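Local coordinates for protein putative dihydrodipicolinate synthase (Thermus thermophilus, PDB 2PCQ) that is of unproven function but belongs to the dihydrodipicolinate synthetase family, whose members fold as TIM barrels, and carries a bound potassium ion in this model, at residues A89-A94 with N147-K152; G107-Y112 with V139-P144; L121-V126 with V132-E137; G156-I161 with L185-E190; A162-Q165 with E170-V173. All blocks are in the same frame, centred on the assembly; numbering follows the deposited sequence.

Contact 1: residues A89-A94 with N147-K152; sequences AMALLA and NVLGIK. With K (potassium ion), chain B.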
# COMPACT_ATOMS: atom_id res chain seq x y z
N ALA A 89 -13.89 29.79 -18.78
CA ALA A 89 -13.20 29.33 -17.58
C ALA A 89 -11.87 30.04 -17.41
O ALA A 89 -11.14 30.24 -18.38
CB ALA A 89 -12.98 27.82 -17.63
N MSE A 90 -11.56 30.42 -16.17
CA MSE A 90 -10.32 31.10 -15.83
C MSE A 90 -9.12 30.17 -16.01
O MSE A 90 -8.04 30.59 -16.42
CB MSE A 90 -10.42 31.60 -14.38
CG MSE A 90 -9.11 31.64 -13.63
SE MSE A 90 -9.44 32.31 -11.86
CE MSE A 90 -10.49 30.79 -11.19
N ALA A 91 -9.33 28.89 -15.72
CA ALA A 91 -8.27 27.90 -15.86
C ALA A 91 -8.83 26.49 -15.67
O ALA A 91 -9.96 26.31 -15.23
CB ALA A 91 -7.16 28.16 -14.85
N LEU A 92 -8.01 25.50 -16.03
CA LEU A 92 -8.39 24.11 -15.88
C LEU A 92 -7.73 23.56 -14.62
O LEU A 92 -6.78 24.13 -14.11
CB LEU A 92 -7.89 23.29 -17.08
CG LEU A 92 -8.35 23.66 -18.49
CD1 LEU A 92 -7.48 22.93 -19.50
CD2 LEU A 92 -9.81 23.29 -18.67
N LEU A 93 -8.28 22.45 -14.13
CA LEU A 93 -7.72 21.76 -12.97
C LEU A 93 -7.63 20.35 -13.54
O LEU A 93 -8.61 19.60 -13.53
CB LEU A 93 -8.69 21.82 -11.78
CG LEU A 93 -8.10 22.50 -10.54
CD1 LEU A 93 -9.14 22.57 -9.43
CD2 LEU A 93 -6.88 21.73 -10.07
N ALA A 94 -6.46 20.00 -14.07
CA ALA A 94 -6.27 18.71 -14.71
C ALA A 94 -5.52 17.65 -13.91
O ALA A 94 -4.47 17.92 -13.33
CB ALA A 94 -5.58 18.91 -16.06
N ASN A 147 1.84 29.00 -17.99
CA ASN A 147 0.43 28.62 -17.91
C ASN A 147 0.09 27.56 -16.86
O ASN A 147 -1.06 27.13 -16.77
CB ASN A 147 -0.08 28.17 -19.28
CG ASN A 147 -0.87 29.26 -19.99
OD1 ASN A 147 -1.43 29.04 -21.06
ND2 ASN A 147 -0.93 30.44 -19.38
N VAL A 148 1.07 27.12 -16.10
CA VAL A 148 0.82 26.16 -15.03
C VAL A 148 0.76 27.05 -13.79
O VAL A 148 1.76 27.25 -13.12
CB VAL A 148 1.96 25.13 -14.89
CG1 VAL A 148 1.73 24.25 -13.68
CG2 VAL A 148 2.04 24.27 -16.15
N LEU A 149 -0.42 27.59 -13.51
CA LEU A 149 -0.61 28.53 -12.40
C LEU A 149 -0.28 28.03 -11.00
O LEU A 149 0.17 28.80 -10.15
CB LEU A 149 -2.04 29.05 -12.42
CG LEU A 149 -2.51 29.57 -13.78
CD1 LEU A 149 -3.88 30.23 -13.61
CD2 LEU A 149 -1.51 30.58 -14.34
N GLY A 150 -0.52 26.75 -10.76
CA GLY A 150 -0.25 26.21 -9.45
C GLY A 150 -0.79 24.80 -9.33
O GLY A 150 -0.81 24.06 -10.31
N ILE A 151 -1.25 24.44 -8.14
CA ILE A 151 -1.76 23.10 -7.94
C ILE A 151 -2.82 23.01 -6.85
O ILE A 151 -2.77 23.74 -5.86
CB ILE A 151 -0.60 22.15 -7.56
CG1 ILE A 151 -1.10 20.70 -7.45
CG2 ILE A 151 -0.01 22.58 -6.22
CD1 ILE A 151 0.02 19.69 -7.27
N LYS A 152 -3.80 22.14 -7.07
CA LYS A 152 -4.80 21.88 -6.05
C LYS A 152 -4.36 20.51 -5.55
O LYS A 152 -4.33 19.54 -6.31
CB LYS A 152 -6.22 21.77 -6.62
CG LYS A 152 -7.23 21.38 -5.54
CD LYS A 152 -8.63 21.12 -6.08
CE LYS A 152 -9.52 20.56 -4.96
NZ LYS A 152 -10.84 20.08 -5.45
K K B . 4.10 29.11 -13.14
O HOH W 1 6.37 30.77 -14.52
O HOH W 2 2.11 31.51 -13.35
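Leu93 and Lys152 make the tighter of two apolar touches between 89-94 and 147-152. Leu93 CD2 lies 3.5 Å from Lys152 CB. The other methyl, Leu93 CD1, rests against the aliphatic chain further out, 3.7 Å from Lys152 CD. The two side chains cross at about a right angle, one leucine methyl against CB of the lysine and the other against CD. The lysine chain is extended, with CG anti to the backbone N (chi1 175°), which lays CB and CD against Leu93. Its far end leads away, and NZ is hydrogen-bonded to Tyr124 OH. The second touch is looser: Ala91 CB meets Leu149 CD1 at 4.1 Å. No hydrogen bond joins the segments.

The spacing follows from the fold, an eight-stranded parallel TIM barrel. Strands 91-94 and 148-153 are not neighbours in it. Strand 121-125 runs between them, and Leu92 and Leu93 belong to a strand whose backbone bonds go to Phe122 on one side and Val67 on the other. The contact is therefore made by side chains reaching past the intervening strand within the barrel. Leu93 also packs on Phe122 and Tyr124 of that strand.

At the start of strand 148-153 the chain meets the potassium ion. Val148 O binds it at 3.0 Å. Two waters also coordinate the ion, each at 3.1 Å. The carbonyls of Ala143, His145 and Glu170 are its other protein ligands, while Val148 itself packs on Ala116 of helix 107-118.

Contact 2: residues G107-Y112 with V139-P144; sequences GLLRYY and VEALAP. With K (potassium ion), chain B.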
# COMPACT_ATOMS: atom_id res chain seq x y z
N GLY A 107 5.60 10.95 -20.40
CA GLY A 107 4.36 11.36 -21.04
C GLY A 107 3.54 12.24 -20.10
O GLY A 107 2.63 12.95 -20.54
N LEU A 108 3.85 12.19 -18.81
CA LEU A 108 3.14 13.00 -17.82
C LEU A 108 3.40 14.47 -18.12
O LEU A 108 2.48 15.29 -18.12
CB LEU A 108 3.62 12.68 -16.41
CG LEU A 108 3.01 13.54 -15.29
CD1 LEU A 108 1.52 13.25 -15.17
CD2 LEU A 108 3.70 13.24 -13.98
N LEU A 109 4.67 14.80 -18.35
CA LEU A 109 5.05 16.18 -18.65
C LEU A 109 4.49 16.58 -20.01
O LEU A 109 4.01 17.70 -20.18
CB LEU A 109 6.58 16.31 -18.65
CG LEU A 109 7.29 15.92 -17.35
CD1 LEU A 109 8.79 16.05 -17.52
CD2 LEU A 109 6.79 16.80 -16.21
N ARG A 110 4.55 15.66 -20.97
CA ARG A 110 4.02 15.95 -22.30
C ARG A 110 2.53 16.27 -22.23
O ARG A 110 2.04 17.14 -22.94
CB ARG A 110 4.23 14.76 -23.25
CG ARG A 110 5.69 14.46 -23.56
CD ARG A 110 5.81 13.60 -24.82
NE ARG A 110 5.28 12.25 -24.66
CZ ARG A 110 5.93 11.25 -24.06
NH1 ARG A 110 7.15 11.45 -23.57
NH2 ARG A 110 5.37 10.05 -23.97
N TYR A 111 1.82 15.56 -21.36
CA TYR A 111 0.38 15.77 -21.20
C TYR A 111 0.09 17.19 -20.73
O TYR A 111 -0.66 17.93 -21.38
CB TYR A 111 -0.18 14.76 -20.19
CG TYR A 111 -1.68 14.80 -20.03
CD1 TYR A 111 -2.53 14.40 -21.07
CD2 TYR A 111 -2.27 15.25 -18.85
CE1 TYR A 111 -3.92 14.45 -20.93
CE2 TYR A 111 -3.65 15.30 -18.70
CZ TYR A 111 -4.47 14.90 -19.74
OH TYR A 111 -5.83 14.95 -19.59
N TYR A 112 0.68 17.58 -19.62
CA TYR A 112 0.46 18.91 -19.06
C TYR A 112 0.98 20.05 -19.94
O TYR A 112 0.36 21.10 -20.02
CB TYR A 112 1.09 19.00 -17.67
CG TYR A 112 0.27 18.33 -16.60
CD1 TYR A 112 0.76 17.22 -15.90
CD2 TYR A 112 -1.01 18.79 -16.28
CE1 TYR A 112 -0.00 16.60 -14.91
CE2 TYR A 112 -1.77 18.18 -15.29
CZ TYR A 112 -1.27 17.08 -14.61
OH TYR A 112 -2.01 16.49 -13.62
N VAL A 139 6.12 18.08 -10.45
CA VAL A 139 5.54 19.38 -10.12
C VAL A 139 6.59 20.47 -10.27
O VAL A 139 6.31 21.54 -10.81
CB VAL A 139 4.99 19.41 -8.67
CG1 VAL A 139 4.45 20.81 -8.35
CG2 VAL A 139 3.88 18.37 -8.51
N GLU A 140 7.81 20.20 -9.81
CA GLU A 140 8.89 21.18 -9.91
C GLU A 140 9.31 21.43 -11.36
O GLU A 140 9.68 22.54 -11.72
CB GLU A 140 10.09 20.73 -9.07
CG GLU A 140 11.28 21.68 -9.17
CD GLU A 140 12.26 21.53 -8.02
OE1 GLU A 140 12.36 20.42 -7.46
OE2 GLU A 140 12.94 22.52 -7.68
N ALA A 141 9.24 20.40 -12.19
CA ALA A 141 9.60 20.54 -13.59
C ALA A 141 8.55 21.36 -14.34
O ALA A 141 8.87 22.10 -15.26
CB ALA A 141 9.75 19.17 -14.24
N LEU A 142 7.29 21.22 -13.93
CA LEU A 142 6.19 21.93 -14.58
C LEU A 142 5.98 23.35 -14.04
O LEU A 142 5.48 24.21 -14.75
CB LEU A 142 4.89 21.14 -14.42
CG LEU A 142 4.85 19.80 -15.17
CD1 LEU A 142 3.69 18.96 -14.66
CD2 LEU A 142 4.71 20.07 -16.66
N ALA A 143 6.38 23.57 -12.79
CA ALA A 143 6.21 24.86 -12.15
C ALA A 143 6.73 26.07 -12.92
O ALA A 143 6.14 27.13 -12.86
CB ALA A 143 6.85 24.82 -10.76
N PRO A 144 7.85 25.95 -13.66
CA PRO A 144 8.30 27.14 -14.38
C PRO A 144 7.40 27.61 -15.53
O PRO A 144 7.41 28.79 -15.89
CB PRO A 144 9.69 26.73 -14.88
CG PRO A 144 10.15 25.76 -13.83
CD PRO A 144 8.91 24.92 -13.62
K K B . 4.10 29.11 -13.14
O HOH W 1 6.37 30.77 -14.52
O HOH W 2 2.11 31.51 -13.35
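Leu142 is the side chain that meets both Leu109 and Tyr112 of the facing helix. Its CG is placed beside its own backbone N and anti to the carbonyl carbon (chi1 -67°). That setting sends both methyls across to segment 107-112. CD1 goes to the tyrosine, 3.6 Å from Tyr112 CD1, and approaches the ring obliquely. CD2 lies between the two partners, 3.9 Å from Tyr112 CB and equally 3.9 Å from Leu109 CD2. Leu142 and Tyr112 cross at about a right angle.

Leu109 has a similar first torsion (chi1 -58°). Its CA-CB bond does not aim at the other segment, but the end of the chain swings closer. One methyl does the touching: Leu109 CD2 comes to 3.7 Å from Leu142 CG. The same methyl also reaches Ala141 CB, at 4.3 Å, near the exposed margin.

These residues belong to the helical layer that surrounds a TIM barrel. Helix 107-118 follows strand 91-94, and helix 136-142 precedes strand 148-153. Both Tyr112 and Leu142 also rest on Leu123 of strand 121-125, which joins the two helices to the barrel wall. The phenol of Tyr112 is hydrogen-bonded through OH to Ala94 O, which ties the helix to the preceding strand.

Beyond Leu142 the chain leads into the potassium site. Ala143 O binds the ion at 2.9 Å. Pro144 O accepts a hydrogen bond of 2.6 Å from water 1, which is itself a ligand of the ion. Away from Leu142, Arg110 NH2 is hydrogen-bonded to Pro258 O of a second subunit.

Contact 3: residues L121-V126 with V132-E137; sequences LFLYHV and VDLPLE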
# COMPACT_ATOMS: atom_id res chain seq x y z
N LEU A 121 -3.71 26.38 -16.45
CA LEU A 121 -4.21 25.30 -15.63
C LEU A 121 -3.51 25.10 -14.31
O LEU A 121 -2.40 25.59 -14.09
CB LEU A 121 -4.20 23.95 -16.41
CG LEU A 121 -3.00 23.02 -16.69
CD1 LEU A 121 -2.50 23.23 -18.10
CD2 LEU A 121 -1.89 23.19 -15.68
N PHE A 122 -4.20 24.40 -13.41
CA PHE A 122 -3.67 24.06 -12.10
C PHE A 122 -3.50 22.54 -12.16
O PHE A 122 -4.31 21.85 -12.78
CB PHE A 122 -4.69 24.38 -11.01
CG PHE A 122 -4.74 25.84 -10.63
CD1 PHE A 122 -3.94 26.33 -9.61
CD2 PHE A 122 -5.60 26.71 -11.29
CE1 PHE A 122 -3.99 27.67 -9.24
CE2 PHE A 122 -5.66 28.05 -10.93
CZ PHE A 122 -4.85 28.53 -9.90
N LEU A 123 -2.44 22.03 -11.55
CA LEU A 123 -2.23 20.60 -11.52
C LEU A 123 -3.25 20.11 -10.49
O LEU A 123 -3.54 20.81 -9.52
CB LEU A 123 -0.80 20.28 -11.06
CG LEU A 123 0.32 20.90 -11.91
CD1 LEU A 123 1.67 20.42 -11.42
CD2 LEU A 123 0.12 20.54 -13.38
N TYR A 124 -3.80 18.92 -10.71
CA TYR A 124 -4.81 18.38 -9.81
C TYR A 124 -4.34 17.06 -9.20
O TYR A 124 -4.35 16.03 -9.87
CB TYR A 124 -6.13 18.17 -10.57
CG TYR A 124 -7.37 18.15 -9.70
CD1 TYR A 124 -8.63 18.27 -10.28
CD2 TYR A 124 -7.30 18.04 -8.31
CE1 TYR A 124 -9.79 18.31 -9.51
CE2 TYR A 124 -8.45 18.08 -7.52
CZ TYR A 124 -9.69 18.22 -8.13
OH TYR A 124 -10.84 18.30 -7.37
N HIS A 125 -3.94 17.11 -7.94
CA HIS A 125 -3.48 15.92 -7.24
C HIS A 125 -4.53 15.48 -6.23
O HIS A 125 -4.65 16.05 -5.14
CB HIS A 125 -2.16 16.22 -6.52
CG HIS A 125 -1.57 15.03 -5.82
ND1 HIS A 125 -1.33 13.83 -6.45
CD2 HIS A 125 -1.16 14.86 -4.54
CE1 HIS A 125 -0.79 12.98 -5.60
NE2 HIS A 125 -0.68 13.58 -4.43
N VAL A 126 -5.30 14.46 -6.59
CA VAL A 126 -6.35 13.93 -5.71
C VAL A 126 -6.29 12.40 -5.79
O VAL A 126 -7.22 11.75 -6.27
CB VAL A 126 -7.75 14.52 -6.13
CG1 VAL A 126 -8.03 14.24 -7.61
CG2 VAL A 126 -8.86 13.96 -5.24
N VAL A 132 -3.37 7.57 -8.43
CA VAL A 132 -2.06 7.65 -9.06
C VAL A 132 -1.32 8.82 -8.44
O VAL A 132 -1.94 9.77 -7.94
CB VAL A 132 -2.14 7.86 -10.60
CG1 VAL A 132 -2.79 6.65 -11.26
CG2 VAL A 132 -2.88 9.15 -10.92
N ASP A 133 -0.00 8.76 -8.47
CA ASP A 133 0.81 9.81 -7.89
C ASP A 133 1.16 10.91 -8.89
O ASP A 133 1.03 10.73 -10.10
CB ASP A 133 2.08 9.18 -7.31
CG ASP A 133 2.92 10.17 -6.51
OD1 ASP A 133 2.33 10.98 -5.77
OD2 ASP A 133 4.16 10.13 -6.62
N LEU A 134 1.56 12.06 -8.36
CA LEU A 134 2.00 13.20 -9.15
C LEU A 134 3.27 13.60 -8.40
O LEU A 134 3.23 14.44 -7.50
CB LEU A 134 0.98 14.33 -9.13
CG LEU A 134 1.37 15.59 -9.94
CD1 LEU A 134 1.76 15.21 -11.35
CD2 LEU A 134 0.22 16.57 -9.96
N PRO A 135 4.40 12.96 -8.74
CA PRO A 135 5.70 13.21 -8.11
C PRO A 135 6.04 14.68 -7.95
O PRO A 135 5.75 15.49 -8.83
CB PRO A 135 6.67 12.49 -9.05
CG PRO A 135 5.85 11.35 -9.56
CD PRO A 135 4.53 12.01 -9.86
N LEU A 136 6.64 15.02 -6.82
CA LEU A 136 7.04 16.39 -6.57
C LEU A 136 8.07 16.80 -7.63
O LEU A 136 8.16 17.97 -8.00
CB LEU A 136 7.62 16.53 -5.15
CG LEU A 136 6.59 16.31 -4.03
CD1 LEU A 136 7.27 16.32 -2.67
CD2 LEU A 136 5.52 17.40 -4.11
N GLU A 137 8.84 15.83 -8.12
CA GLU A 137 9.83 16.11 -9.15
C GLU A 137 9.13 16.65 -10.39
O GLU A 137 9.60 17.58 -11.03
CB GLU A 137 10.61 14.84 -9.55
CG GLU A 137 11.58 14.30 -8.51
CD GLU A 137 10.89 13.75 -7.26
OE1 GLU A 137 9.76 13.23 -7.38
OE2 GLU A 137 11.50 13.83 -6.17
O HOH W 3 -2.06 12.40 -8.85
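The C-terminal end of barrel strand 121-125 meets the loop that leads into helix 136-142, with His125 and Leu134 in the middle. His125 ND1 lies 3.6 Å from Leu134 CB. The two side chains slide past each other in opposite directions. In both, CG is anti to the backbone N (chi1 -177° for His125), which carries each one across toward the other segment. Leu134 CD2 then reaches back along the strand to Leu123 CB, 4.0 Å away.

One water links the segments at their polar side. It lies at the edge of the imidazole, in the ring plane, 2.9 Å from His125 ND1. It also donates a hydrogen bond to Val132 O over 2.8 Å. The loop backbone and the histidine ring are thus joined without a direct hydrogen bond.

In this TIM barrel, strand 121-125 lies between 91-94 and 148-153, and the short helix 127-130 separates it from the loop. Leu123, on the strand, and Leu134, in the loop, are both buried. Helix 107-118 meets both: Tyr112 packs on Leu123 and Leu108 on Leu134.

Asp133 comes near the same ring from the loop. Its OD1 is 3.7 Å from His125 CE1 and 4.2 Å from NE2, with ring and carboxylate planes 69° apart. This is proximity and not a salt bridge. Arg160 of helix 158-167 lies against His125 as well, takes Leu134 O as a hydrogen-bond acceptor, and forms a long, weak ion pair with Asp133. Val132 packs on Lys131 of a second subunit.

Contact 4: residues G156-I161 with L185-E190; sequences GDLSRI and LALGAE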
# COMPACT_ATOMS: atom_id res chain seq x y z
N GLY A 156 -3.85 15.63 1.45
CA GLY A 156 -3.82 15.71 2.90
C GLY A 156 -2.41 15.41 3.39
O GLY A 156 -2.17 15.26 4.58
N ASP A 157 -1.46 15.31 2.46
CA ASP A 157 -0.07 15.06 2.81
C ASP A 157 0.60 16.42 2.82
O ASP A 157 1.05 16.91 1.78
CB ASP A 157 0.59 14.14 1.77
CG ASP A 157 2.06 13.89 2.06
OD1 ASP A 157 2.63 14.57 2.94
OD2 ASP A 157 2.65 13.01 1.40
N LEU A 158 0.68 17.03 4.00
CA LEU A 158 1.25 18.36 4.11
C LEU A 158 2.75 18.46 3.87
O LEU A 158 3.30 19.56 3.84
CB LEU A 158 0.88 19.00 5.46
CG LEU A 158 -0.63 19.16 5.72
CD1 LEU A 158 -0.88 20.38 6.59
CD2 LEU A 158 -1.39 19.33 4.42
N SER A 159 3.42 17.31 3.69
CA SER A 159 4.84 17.32 3.37
C SER A 159 4.94 17.92 1.97
O SER A 159 5.89 18.64 1.65
CB SER A 159 5.42 15.90 3.36
OG SER A 159 5.64 15.44 4.68
N ARG A 160 3.95 17.62 1.14
CA ARG A 160 3.93 18.14 -0.23
C ARG A 160 3.69 19.64 -0.20
O ARG A 160 4.36 20.39 -0.92
CB ARG A 160 2.83 17.44 -1.04
CG ARG A 160 3.09 15.96 -1.31
CD ARG A 160 1.91 15.30 -2.03
NE ARG A 160 1.64 15.92 -3.33
CZ ARG A 160 2.15 15.51 -4.49
NH1 ARG A 160 2.97 14.47 -4.53
NH2 ARG A 160 1.85 16.16 -5.61
N ILE A 161 2.76 20.09 0.64
CA ILE A 161 2.46 21.52 0.76
C ILE A 161 3.71 22.26 1.22
O ILE A 161 4.04 23.33 0.70
CB ILE A 161 1.32 21.77 1.78
CG1 ILE A 161 0.07 20.98 1.39
CG2 ILE A 161 1.02 23.26 1.87
CD1 ILE A 161 -0.59 21.42 0.11
N LEU A 185 -2.57 26.21 5.53
CA LEU A 185 -2.41 27.67 5.49
C LEU A 185 -1.09 28.06 6.14
O LEU A 185 -0.37 28.92 5.63
CB LEU A 185 -3.57 28.35 6.23
CG LEU A 185 -4.96 28.20 5.59
CD1 LEU A 185 -5.99 28.95 6.42
CD2 LEU A 185 -4.94 28.73 4.15
N ALA A 186 -0.77 27.43 7.26
CA ALA A 186 0.48 27.71 7.95
C ALA A 186 1.63 27.38 7.03
O ALA A 186 2.68 28.03 7.06
CB ALA A 186 0.57 26.88 9.22
N LEU A 187 1.44 26.36 6.19
CA LEU A 187 2.46 25.93 5.26
C LEU A 187 2.39 26.59 3.88
O LEU A 187 2.85 26.04 2.88
CB LEU A 187 2.45 24.39 5.14
CG LEU A 187 2.93 23.68 6.42
CD1 LEU A 187 2.69 22.19 6.32
CD2 LEU A 187 4.42 23.98 6.65
N GLY A 188 1.78 27.78 3.83
CA GLY A 188 1.74 28.54 2.59
C GLY A 188 0.62 28.44 1.56
O GLY A 188 0.67 29.15 0.56
N ALA A 189 -0.38 27.59 1.78
CA ALA A 189 -1.46 27.48 0.80
C ALA A 189 -2.16 28.83 0.63
O ALA A 189 -2.37 29.56 1.60
CB ALA A 189 -2.47 26.43 1.25
N GLU A 190 -2.50 29.16 -0.61
CA GLU A 190 -3.18 30.41 -0.92
C GLU A 190 -4.63 30.34 -0.43
O GLU A 190 -5.24 31.35 -0.09
CB GLU A 190 -3.16 30.67 -2.43
CG GLU A 190 -3.88 31.94 -2.86
CD GLU A 190 -3.88 32.13 -4.37
OE1 GLU A 190 -2.79 32.18 -4.96
OE2 GLU A 190 -4.98 32.24 -4.95
O HOH W 4 2.52 25.68 0.19
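Two helix ends of the TIM barrel's outer layer meet here: the start of helix 158-167 and the Schellman motif that closes helix 181-186. Leu187, the first residue past that second helix, meets both Leu158 and Ile161. Its CG lies anti to its carbonyl carbon and beside N (chi1 -69°), and the chain points at the first turn of helix 158-167. Leu187 CD1 reaches Leu158 CB at 3.8 Å and also lies near the Leu158 carbonyl. Nearer its backbone, Leu187 CB touches Ile161 CG2 at 3.7 Å. Both pairs meet at a slant.

Leu187 sits just before Gly188, the C-prime residue of the Schellman motif, which has positive phi. Gly188 N is hydrogen-bonded to Leu185 O at 3.0 Å, and Ala189 N to Ala184 O. The chain turns here and leads on through Glu190, which forms a salt bridge with Arg172, to strand 191-193.

The start of helix 158-167 is itself capped. Asp157 is the N-cap, and its OD1 accepts from Ser159 N at 2.9 Å. The bond is bent (146° at the hydrogen) and arrives on the anti side, 32° out of the carboxylate plane.

A third subunit lies close by. Leu158 packs on Leu158 of that chain, Ala186 on its Ala186, and Ser159 OG is hydrogen-bonded to its His177. The contact thus borders an interface between subunits.

Polar atoms at the junction share a water. It donates to Ile161 O over 2.8 Å and to Leu187 O over 2.7 Å, bridging the two carbonyls beside the methyl of Ile161 CG2.

Contact 5: residues A162-Q165 with E170-V173; sequences AFYQ and EFRV. With K (potassium ion), chain B.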
# COMPACT_ATOMS: atom_id res chain seq x y z
N ALA A 162 4.40 21.69 2.21
CA ALA A 162 5.62 22.30 2.75
C ALA A 162 6.68 22.41 1.66
O ALA A 162 7.43 23.38 1.60
CB ALA A 162 6.15 21.47 3.92
N PHE A 163 6.72 21.40 0.79
CA PHE A 163 7.67 21.37 -0.32
C PHE A 163 7.40 22.54 -1.27
O PHE A 163 8.31 23.29 -1.61
CB PHE A 163 7.56 20.05 -1.09
CG PHE A 163 8.40 20.01 -2.34
CD1 PHE A 163 9.72 19.57 -2.30
CD2 PHE A 163 7.87 20.43 -3.55
CE1 PHE A 163 10.50 19.54 -3.46
CE2 PHE A 163 8.64 20.41 -4.72
CZ PHE A 163 9.95 19.96 -4.67
N TYR A 164 6.15 22.70 -1.69
CA TYR A 164 5.81 23.79 -2.60
C TYR A 164 6.23 25.12 -1.99
O TYR A 164 6.79 25.98 -2.68
CB TYR A 164 4.30 23.85 -2.88
CG TYR A 164 3.64 22.54 -3.27
CD1 TYR A 164 4.26 21.65 -4.15
CD2 TYR A 164 2.38 22.22 -2.79
CE1 TYR A 164 3.64 20.46 -4.53
CE2 TYR A 164 1.74 21.04 -3.16
CZ TYR A 164 2.38 20.16 -4.03
OH TYR A 164 1.74 18.99 -4.38
N GLN A 165 5.95 25.27 -0.70
CA GLN A 165 6.26 26.50 0.03
C GLN A 165 7.75 26.83 0.07
O GLN A 165 8.15 27.97 -0.13
CB GLN A 165 5.73 26.39 1.46
CG GLN A 165 6.05 27.61 2.33
CD GLN A 165 5.57 27.44 3.76
OE1 GLN A 165 5.89 26.45 4.41
NE2 GLN A 165 4.82 28.42 4.25
N GLU A 170 6.10 31.63 -7.72
CA GLU A 170 5.20 31.79 -8.86
C GLU A 170 4.39 30.50 -9.00
O GLU A 170 4.14 30.02 -10.11
CB GLU A 170 5.99 32.02 -10.16
CG GLU A 170 6.73 33.35 -10.23
CD GLU A 170 7.43 33.54 -11.57
OE1 GLU A 170 7.35 32.63 -12.43
OE2 GLU A 170 8.06 34.60 -11.77
N PHE A 171 3.99 29.93 -7.86
CA PHE A 171 3.22 28.69 -7.87
C PHE A 171 2.17 28.74 -6.77
O PHE A 171 2.47 28.61 -5.58
CB PHE A 171 4.16 27.50 -7.66
CG PHE A 171 3.60 26.20 -8.13
CD1 PHE A 171 3.27 25.20 -7.22
CD2 PHE A 171 3.40 25.97 -9.49
CE1 PHE A 171 2.76 23.98 -7.66
CE2 PHE A 171 2.89 24.75 -9.94
CZ PHE A 171 2.57 23.76 -9.02
N ARG A 172 0.93 28.92 -7.19
CA ARG A 172 -0.20 29.05 -6.28
C ARG A 172 -0.73 27.71 -5.79
O ARG A 172 -1.20 26.89 -6.56
CB ARG A 172 -1.29 29.85 -6.97
CG ARG A 172 -0.79 31.23 -7.42
CD ARG A 172 -1.75 31.89 -8.38
NE ARG A 172 -3.07 32.05 -7.78
CZ ARG A 172 -4.16 32.39 -8.46
NH1 ARG A 172 -4.07 32.60 -9.77
NH2 ARG A 172 -5.32 32.52 -7.84
N VAL A 173 -0.65 27.52 -4.48
CA VAL A 173 -1.07 26.28 -3.86
C VAL A 173 -2.44 26.33 -3.21
O VAL A 173 -2.69 27.18 -2.35
CB VAL A 173 -0.05 25.82 -2.80
CG1 VAL A 173 -0.53 24.53 -2.14
CG2 VAL A 173 1.32 25.63 -3.44
K K B . 4.10 29.11 -13.14
O HOH W 1 6.37 30.77 -14.52
O HOH W 2 2.11 31.51 -13.35
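Tyr164 packs against Val173 and Phe171 through apolar contacts. Val173 CG2 lies 3.5 Å from Tyr164 CB and 3.6 Å from Tyr164 CD2. The other valine methyl, CG1, is 3.8 Å from that same CD2. Both branches of Val173 thus press on one side of the tyrosine, against its stem and one ring carbon, and the two side chains cross at about a right angle. CG1 of the valine is anti to its backbone N (chi1 179°), with CG2 beside N, and this brings both methyls to the ring. Phe171 gives a looser, oblique touch at the other ring carbon next to CG: its CE1 is 4.5 Å from Tyr164 CD1.

These residues close a beta-alpha-beta unit of the TIM barrel. Strand 148-153 leads to helix 158-167, which returns to strand 172-175 alongside it. The side chains of Tyr164 and Val173 form part of the layer between helix and sheet. Ile151 of the first strand touches both aromatic residues, and Val139 packs on Phe171 from helix 136-142.

Hydrogen bonds anchor the polar end of the tyrosine outside the two segments. Tyr164 OH is bonded to Asp153 OD2 and more weakly to Arg160 NH2. Along the strand, the backbone of Arg172 is hydrogen-bonded to Leu149 and Ile151.

Metal coordination occupies the turn before the strand. Glu170 O lies 3.2 Å from the potassium ion. The carboxylate of the same residue takes part indirectly: Glu170 OE1 accepts a hydrogen bond of 3.0 Å from water 1, itself a ligand of the ion.

In the fold
All five contacts lie in one TIM barrel, on strands 91-94, 121-125, 148-153 and 172-175 and the helices around them. Along the chain, contact 3 falls within the span of contact 2, and that within contact 1. Contact 5 likewise falls within contact 4, which begins after contact 1 ends. Contacts 2 and 3 share helix 136-142 with centres 9 Å apart. The centres of contacts 4 and 5 are 8 Å apart, and both use helix 158-167. Contacts 1, 2 and 5 meet at the potassium ion, which is bound by carbonyls of 143-148 and of Glu170. Contacts 2 and 3 touch a second subunit and contacts 4 and 5 a third, so this part of the barrel borders two interfaces.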